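Long-range contacts in D-threo-3-hydroxyaspartate dehydratase (Delftia, PDB 3WQC), which catalyses the deamination of D-threo-3-hydroxyaspartate to oxaloacetate and ammonium, using pyridoxal 5'-phosphate and a divalent metal ion: residues R47-V52 with V240-A245; S70-S75 with T89-A94. One frame throughout, in Å; residues are numbered along the deposited sequence.

Contact 1: R47-V52 with V240-A245; sequences RLRPHV and VTEVRA. With PLP (pyridoxal-5'-phosphate), chain J.
Arg49 grips the carboxylate of Glu242 side-on. Its NE lies 2.9 Å from Glu242 OE1, within the guanidinium plane, and its NH2 lies 3.1 Å from Glu242 OE2, on the syn lone pair. The two planes are turned 44° against each other. Glu242 carries its CG between the backbone N and the carbonyl carbon (chi1 65°), and from there an extended chain brings the carboxylate to Arg49. Both groups have further partners: Glu242 OE1 bonds Ser224 OG, and Arg49 NH1 holds Asp90 and the carbonyl of Ile72. With an alanine in place of Arg49, the buried Glu242 carboxylate would probably lose its direct cationic mate, and Asp90 one of its own.

Arg47 reaches the same carboxylate indirectly. Water 1 takes a hydrogen from Arg47 NE and gives one to Glu242 OE2, 2.8 Å away. Water 2 joins Glu242 OE2 to Thr241 OG1, which also bonds Val223 N, and weakly to Arg47 NH2. One face of the Arg47 guanidinium is turned to Thr241 O.

Beneath these side chains the backbones run parallel. Strands 47-48 and 242-243 are the first and last of the TIM-type barrel of the alanine racemase-like domain, and their pairing closes it. Val243 N donates to Arg47 O, and Arg49 N donates to Val243 O at 2.8 Å. His51 N meets Ala245 O from above the carbonyl plane.

Further along, both segments reach the cofactor. Arg244, steadied by Ser224 at NH1, gives NH2 to PLP N1 at 2.9 Å, as in alanine racemase. His51 CD2 approaches PLP C4 obliquely, at 3.4 Å.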
loop_
_atom_site.group_PDB
_atom_site.type_symbol
_atom_site.label_atom_id
_atom_site.label_comp_id
_atom_site.label_asym_id
_atom_site.label_seq_id
_atom_site.Cartn_x
_atom_site.Cartn_y
_atom_site.Cartn_z
ATOM N N ARG B 47 4.317 19.760 -25.229
ATOM C CA ARG B 47 4.727 19.989 -23.838
ATOM C C ARG B 47 4.644 18.620 -23.118
ATOM O O ARG B 47 3.849 17.710 -23.502
ATOM C CB ARG B 47 3.801 20.948 -23.151
ATOM C CG ARG B 47 3.966 22.315 -23.776
ATOM C CD ARG B 47 3.420 23.316 -22.832
ATOM N NE ARG B 47 1.992 23.424 -22.880
ATOM C CZ ARG B 47 1.356 24.248 -23.743
ATOM N NH1 ARG B 47 2.068 24.913 -24.625
ATOM N NH2 ARG B 47 0.018 24.379 -23.776
ATOM N N LEU B 48 5.470 18.487 -22.070
ATOM C CA LEU B 48 5.339 17.304 -21.155
ATOM C C LEU B 48 4.875 17.854 -19.847
ATOM O O LEU B 48 5.473 18.765 -19.250
ATOM C CB LEU B 48 6.763 16.672 -20.908
ATOM C CG LEU B 48 6.751 15.515 -19.934
ATOM C CD1 LEU B 48 5.892 14.336 -20.366
ATOM C CD2 LEU B 48 8.171 15.007 -19.676
ATOM N N ARG B 49 3.710 17.319 -19.386
ATOM C CA ARG B 49 3.116 17.730 -18.067
ATOM C C ARG B 49 3.182 16.437 -17.228
ATOM O O ARG B 49 2.245 15.584 -17.224
ATOM C CB ARG B 49 1.643 18.135 -18.235
ATOM C CG ARG B 49 1.068 18.612 -16.887
ATOM C CD ARG B 49 -0.487 18.737 -16.935
ATOM N NE ARG B 49 -0.867 19.929 -17.701
ATOM C CZ ARG B 49 -0.845 21.174 -17.241
ATOM N NH1 ARG B 49 -0.550 21.403 -15.932
ATOM N NH2 ARG B 49 -1.142 22.210 -18.073
ATOM N N PRO B 50 4.295 16.235 -16.488
ATOM C CA PRO B 50 4.495 14.956 -15.766
ATOM C C PRO B 50 3.400 14.782 -14.724
ATOM O O PRO B 50 2.948 15.744 -14.050
ATOM C CB PRO B 50 5.880 15.137 -15.079
ATOM C CG PRO B 50 6.190 16.624 -15.106
ATOM C CD PRO B 50 5.404 17.187 -16.339
ATOM N N HIS B 51 3.055 13.529 -14.556
ATOM C CA HIS B 51 2.092 13.155 -13.474
ATOM C C HIS B 51 2.864 12.790 -12.231
ATOM O O HIS B 51 3.585 11.788 -12.227
ATOM C CB HIS B 51 1.199 11.975 -13.958
ATOM C CG HIS B 51 -0.098 12.008 -13.222
ATOM N ND1 HIS B 51 -0.154 12.168 -11.830
ATOM C CD2 HIS B 51 -1.433 11.957 -13.680
ATOM C CE1 HIS B 51 -1.440 12.278 -11.459
ATOM N NE2 HIS B 51 -2.221 12.091 -12.584
ATOM N N VAL B 52 2.739 13.608 -11.191
ATOM C CA VAL B 52 3.520 13.402 -9.964
ATOM C C VAL B 52 2.886 12.355 -9.060
ATOM O O VAL B 52 3.454 12.115 -7.995
ATOM C CB VAL B 52 3.741 14.743 -9.190
ATOM C CG1 VAL B 52 4.563 15.697 -10.076
ATOM C CG2 VAL B 52 2.432 15.375 -8.694
ATOM N N VAL B 240 -2.130 17.549 -30.785
ATOM C CA VAL B 240 -1.979 17.417 -29.323
ATOM C C VAL B 240 -1.116 18.547 -28.784
ATOM O O VAL B 240 -0.036 18.880 -29.442
ATOM C CB VAL B 240 -1.299 16.046 -28.975
ATOM C CG1 VAL B 240 -0.870 15.925 -27.479
ATOM C CG2 VAL B 240 -2.239 14.929 -29.390
ATOM N N THR B 241 -1.457 19.150 -27.648
ATOM C CA THR B 241 -0.636 20.309 -27.099
ATOM C C THR B 241 0.320 19.760 -26.037
ATOM O O THR B 241 1.368 20.313 -25.831
ATOM C CB THR B 241 -1.410 21.506 -26.594
ATOM O OG1 THR B 241 -2.235 21.059 -25.636
ATOM C CG2 THR B 241 -2.529 21.814 -27.494
ATOM N N GLU B 242 -0.081 18.742 -25.267
ATOM C CA GLU B 242 0.774 18.245 -24.157
ATOM C C GLU B 242 0.518 16.754 -24.028
ATOM O O GLU B 242 -0.570 16.209 -24.298
ATOM C CB GLU B 242 0.507 18.971 -22.876
ATOM C CG GLU B 242 -0.903 18.709 -22.386
ATOM C CD GLU B 242 -1.168 19.334 -20.990
ATOM O OE1 GLU B 242 -1.827 18.633 -20.146
ATOM O OE2 GLU B 242 -0.782 20.504 -20.680
ATOM N N VAL B 243 1.538 16.092 -23.477
ATOM C CA VAL B 243 1.440 14.703 -23.056
ATOM C C VAL B 243 1.697 14.638 -21.552
ATOM O O VAL B 243 2.574 15.315 -21.024
ATOM C CB VAL B 243 2.502 13.876 -23.807
ATOM C CG1 VAL B 243 2.704 12.455 -23.258
ATOM C CG2 VAL B 243 2.132 13.809 -25.284
ATOM N N ARG B 244 0.909 13.774 -20.892
ATOM C CA ARG B 244 1.055 13.507 -19.458
ATOM C C ARG B 244 1.626 12.074 -19.314
ATOM O O ARG B 244 1.091 11.102 -19.877
ATOM C CB ARG B 244 -0.364 13.522 -18.787
ATOM C CG ARG B 244 -1.048 14.884 -19.075
ATOM C CD ARG B 244 -2.387 15.002 -18.283
ATOM N NE ARG B 244 -3.115 13.714 -18.304
ATOM C CZ ARG B 244 -3.688 13.157 -19.389
ATOM N NH1 ARG B 244 -3.886 13.896 -20.503
ATOM N NH2 ARG B 244 -4.095 11.885 -19.371
ATOM N N ALA B 245 2.661 11.954 -18.509
ATOM C CA ALA B 245 3.223 10.596 -18.219
ATOM C C ALA B 245 3.857 10.737 -16.841
ATOM O O ALA B 245 4.295 11.833 -16.448
ATOM C CB ALA B 245 4.352 10.246 -19.210
HETATM N N1 PLP J . -2.988 10.782 -16.899
HETATM C C2 PLP J . -3.866 10.373 -15.961
HETATM C C2A PLP J . -5.274 10.921 -15.930
HETATM C C3 PLP J . -3.431 9.412 -14.975
HETATM O O3 PLP J . -4.288 9.032 -14.040
HETATM C C4 PLP J . -2.082 8.918 -15.062
HETATM C C4A PLP J . -1.632 7.999 -14.069
HETATM C C5 PLP J . -1.225 9.411 -16.091
HETATM C C6 PLP J . -1.751 10.298 -17.041
HETATM C C5A PLP J . 0.195 8.920 -16.227
HETATM O O4P PLP J . 0.169 7.477 -16.643
HETATM P P PLP J . 1.527 6.647 -16.460
HETATM O O1P PLP J . 2.559 7.529 -17.057
HETATM O O2P PLP J . 1.279 5.422 -17.268
HETATM O O3P PLP J . 1.788 6.438 -15.025
HETATM O O HOH W 1 1.785 21.582 -20.176
HETATM O O HOH W 2 -1.058 21.913 -23.339
#

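Contact 2: S70-S75 with T89-A94; sequences SGITVS and TDILYA
Asp90 meets Gly71 and Ile72 at the start of a parallel strand pair. Strands 72-74 and 90-93, joined by helix 77-85, form a beta-alpha-beta unit of the TIM-type barrel. Asp90 O accepts the N-H of Ile72 at 2.9 Å. The Asp90 carboxylate lies beside the glycine, with OD2 3.7 Å from Gly71 CA. A beta carbon on Gly71 would clash with that oxygen, and the positive phi also favours glycine. Asp90 OD1 forms salt bridges with Lys116 and Arg49.

Ile91 turns to the helix side of the sheet. It lies side by side with Ile72, both pointing the same way, with their CG1 atoms 3.9 Å apart. Its other branch, CG2, is anti to the backbone N (CG1 has chi1 -62°), which presses it against Val74 CG2 at 3.6 Å. Ala80 of helix 77-85 packs on Ile91, and Phe83 on Ile72.

The backbone of Leu92 bonds twice to strand 72-74, on either side of its partner Thr73: its N donates to Ile72 O, its O takes the N-H of Val74. Its side chain points into the barrel beside Thr73, where Leu180 also packs.

Tyr93 returns to the helix side and sets CB against Val74 CG2. Its ring turns an edge to the Ser75 carbonyl, with CE1 3.5 Å from Ser75 O. Water 3 bridges this carbonyl and the ring hydroxyl: it donates to Ser75 O and lies 2.6 Å from Tyr93 OH.

Ala94 gives its N-H to Val74 O. It also touches PLP. Its CB is pressed unusually tightly against Thr73 CG2, at 3.4 Å.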
loop_
_atom_site.group_PDB
_atom_site.type_symbol
_atom_site.label_atom_id
_atom_site.label_comp_id
_atom_site.label_asym_id
_atom_site.label_seq_id
_atom_site.Cartn_x
_atom_site.Cartn_y
_atom_site.Cartn_z
ATOM N N SER B 70 6.443 21.259 -18.327
ATOM C CA SER B 70 5.560 22.420 -18.289
ATOM C C SER B 70 4.397 22.049 -17.399
ATOM O O SER B 70 3.423 21.372 -17.871
ATOM C CB SER B 70 4.953 22.634 -19.727
ATOM O OG SER B 70 5.964 22.974 -20.597
ATOM N N GLY B 71 4.444 22.516 -16.144
ATOM C CA GLY B 71 3.347 22.214 -15.239
ATOM C C GLY B 71 3.418 20.756 -14.759
ATOM O O GLY B 71 4.310 19.978 -15.148
ATOM N N ILE B 72 2.402 20.380 -13.967
ATOM C CA ILE B 72 2.306 19.018 -13.517
ATOM C C ILE B 72 0.827 18.574 -13.574
ATOM O O ILE B 72 -0.098 19.411 -13.626
ATOM C CB ILE B 72 2.797 18.848 -12.036
ATOM C CG1 ILE B 72 1.927 19.649 -11.024
ATOM C CG2 ILE B 72 4.301 19.189 -11.922
ATOM C CD1 ILE B 72 2.348 19.491 -9.555
ATOM N N THR B 73 0.669 17.263 -13.434
ATOM C CA THR B 73 -0.651 16.651 -13.232
ATOM C C THR B 73 -0.626 16.033 -11.848
ATOM O O THR B 73 0.410 15.434 -11.430
ATOM C CB THR B 73 -0.906 15.492 -14.235
ATOM O OG1 THR B 73 -0.548 15.940 -15.568
ATOM C CG2 THR B 73 -2.381 15.118 -14.262
ATOM N N VAL B 74 -1.735 16.171 -11.107
ATOM C CA VAL B 74 -1.813 15.607 -9.756
ATOM C C VAL B 74 -3.063 14.707 -9.708
ATOM O O VAL B 74 -4.048 14.880 -10.458
ATOM C CB VAL B 74 -1.920 16.667 -8.627
ATOM C CG1 VAL B 74 -0.604 17.478 -8.652
ATOM C CG2 VAL B 74 -3.134 17.581 -8.774
ATOM N N SER B 75 -3.040 13.746 -8.756
ATOM C CA SER B 75 -4.151 12.789 -8.565
ATOM C C SER B 75 -5.026 13.146 -7.363
ATOM O O SER B 75 -6.031 12.447 -7.156
ATOM C CB SER B 75 -3.655 11.358 -8.450
ATOM O OG SER B 75 -2.978 11.131 -7.200
ATOM N N THR B 89 2.887 26.411 -10.041
ATOM C CA THR B 89 1.603 27.097 -10.150
ATOM C C THR B 89 0.704 26.486 -11.208
ATOM O O THR B 89 -0.503 26.643 -11.133
ATOM C CB THR B 89 1.825 28.583 -10.496
ATOM O OG1 THR B 89 2.547 28.696 -11.704
ATOM C CG2 THR B 89 2.633 29.281 -9.399
ATOM N N ASP B 90 1.265 25.758 -12.179
ATOM C CA ASP B 90 0.457 25.219 -13.308
ATOM C C ASP B 90 0.133 23.763 -13.020
ATOM O O ASP B 90 0.946 22.829 -13.232
ATOM C CB ASP B 90 1.322 25.368 -14.547
ATOM C CG ASP B 90 0.690 24.827 -15.819
ATOM O OD1 ASP B 90 -0.471 24.232 -15.765
ATOM O OD2 ASP B 90 1.360 24.845 -16.932
ATOM N N ILE B 91 -1.073 23.547 -12.453
ATOM C CA ILE B 91 -1.389 22.199 -11.896
ATOM C C ILE B 91 -2.738 21.747 -12.451
ATOM O O ILE B 91 -3.762 22.479 -12.364
ATOM C CB ILE B 91 -1.490 22.271 -10.346
ATOM C CG1 ILE B 91 -0.149 22.709 -9.743
ATOM C CG2 ILE B 91 -1.905 20.869 -9.770
ATOM C CD1 ILE B 91 -0.105 22.702 -8.208
ATOM N N LEU B 92 -2.747 20.546 -13.001
ATOM C CA LEU B 92 -4.001 19.905 -13.493
ATOM C C LEU B 92 -4.394 18.803 -12.544
ATOM O O LEU B 92 -3.591 17.853 -12.351
ATOM C CB LEU B 92 -3.686 19.283 -14.878
ATOM C CG LEU B 92 -4.781 18.379 -15.492
ATOM C CD1 LEU B 92 -6.056 19.210 -15.805
ATOM C CD2 LEU B 92 -4.212 17.663 -16.752
ATOM N N TYR B 93 -5.590 18.888 -11.971
ATOM C CA TYR B 93 -6.088 17.850 -11.080
ATOM C C TYR B 93 -6.914 16.887 -11.916
ATOM O O TYR B 93 -8.070 17.166 -12.299
ATOM C CB TYR B 93 -6.910 18.488 -9.958
ATOM C CG TYR B 93 -7.627 17.464 -9.111
ATOM C CD1 TYR B 93 -7.081 16.212 -8.741
ATOM C CD2 TYR B 93 -8.934 17.786 -8.674
ATOM C CE1 TYR B 93 -7.833 15.295 -7.939
ATOM C CE2 TYR B 93 -9.659 16.912 -7.850
ATOM C CZ TYR B 93 -9.109 15.679 -7.498
ATOM O OH TYR B 93 -9.827 14.782 -6.737
ATOM N N ALA B 94 -6.284 15.756 -12.327
ATOM C CA ALA B 94 -6.847 14.898 -13.405
ATOM C C ALA B 94 -7.661 13.744 -12.804
ATOM O O ALA B 94 -7.454 12.562 -13.169
ATOM C CB ALA B 94 -5.733 14.401 -14.354
HETATM O O HOH W 3 -8.597 12.528 -6.170
#

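How the contacts relate
The two contacts are neighbours in the barrel domain, their centres about 9 Å apart. Along the chain the order is 47-52, 70-75, 89-94, 240-245, so contact 2 falls within the long span that contact 1 brings together. Segments 47-52 and 70-75 lie against each other: Leu48 O and Ser70 N are 2.8 Å apart, as are Pro50 O and Thr73 N, both probable hydrogen bonds. The four segments thus follow one another round the barrel wall as 240-245, 47-52, 70-75 and 89-94. Contact 2 continues the wall on from the seam at contact 1. Both bring residues to the PLP pocket, which gathers at the C-terminal ends of these strands.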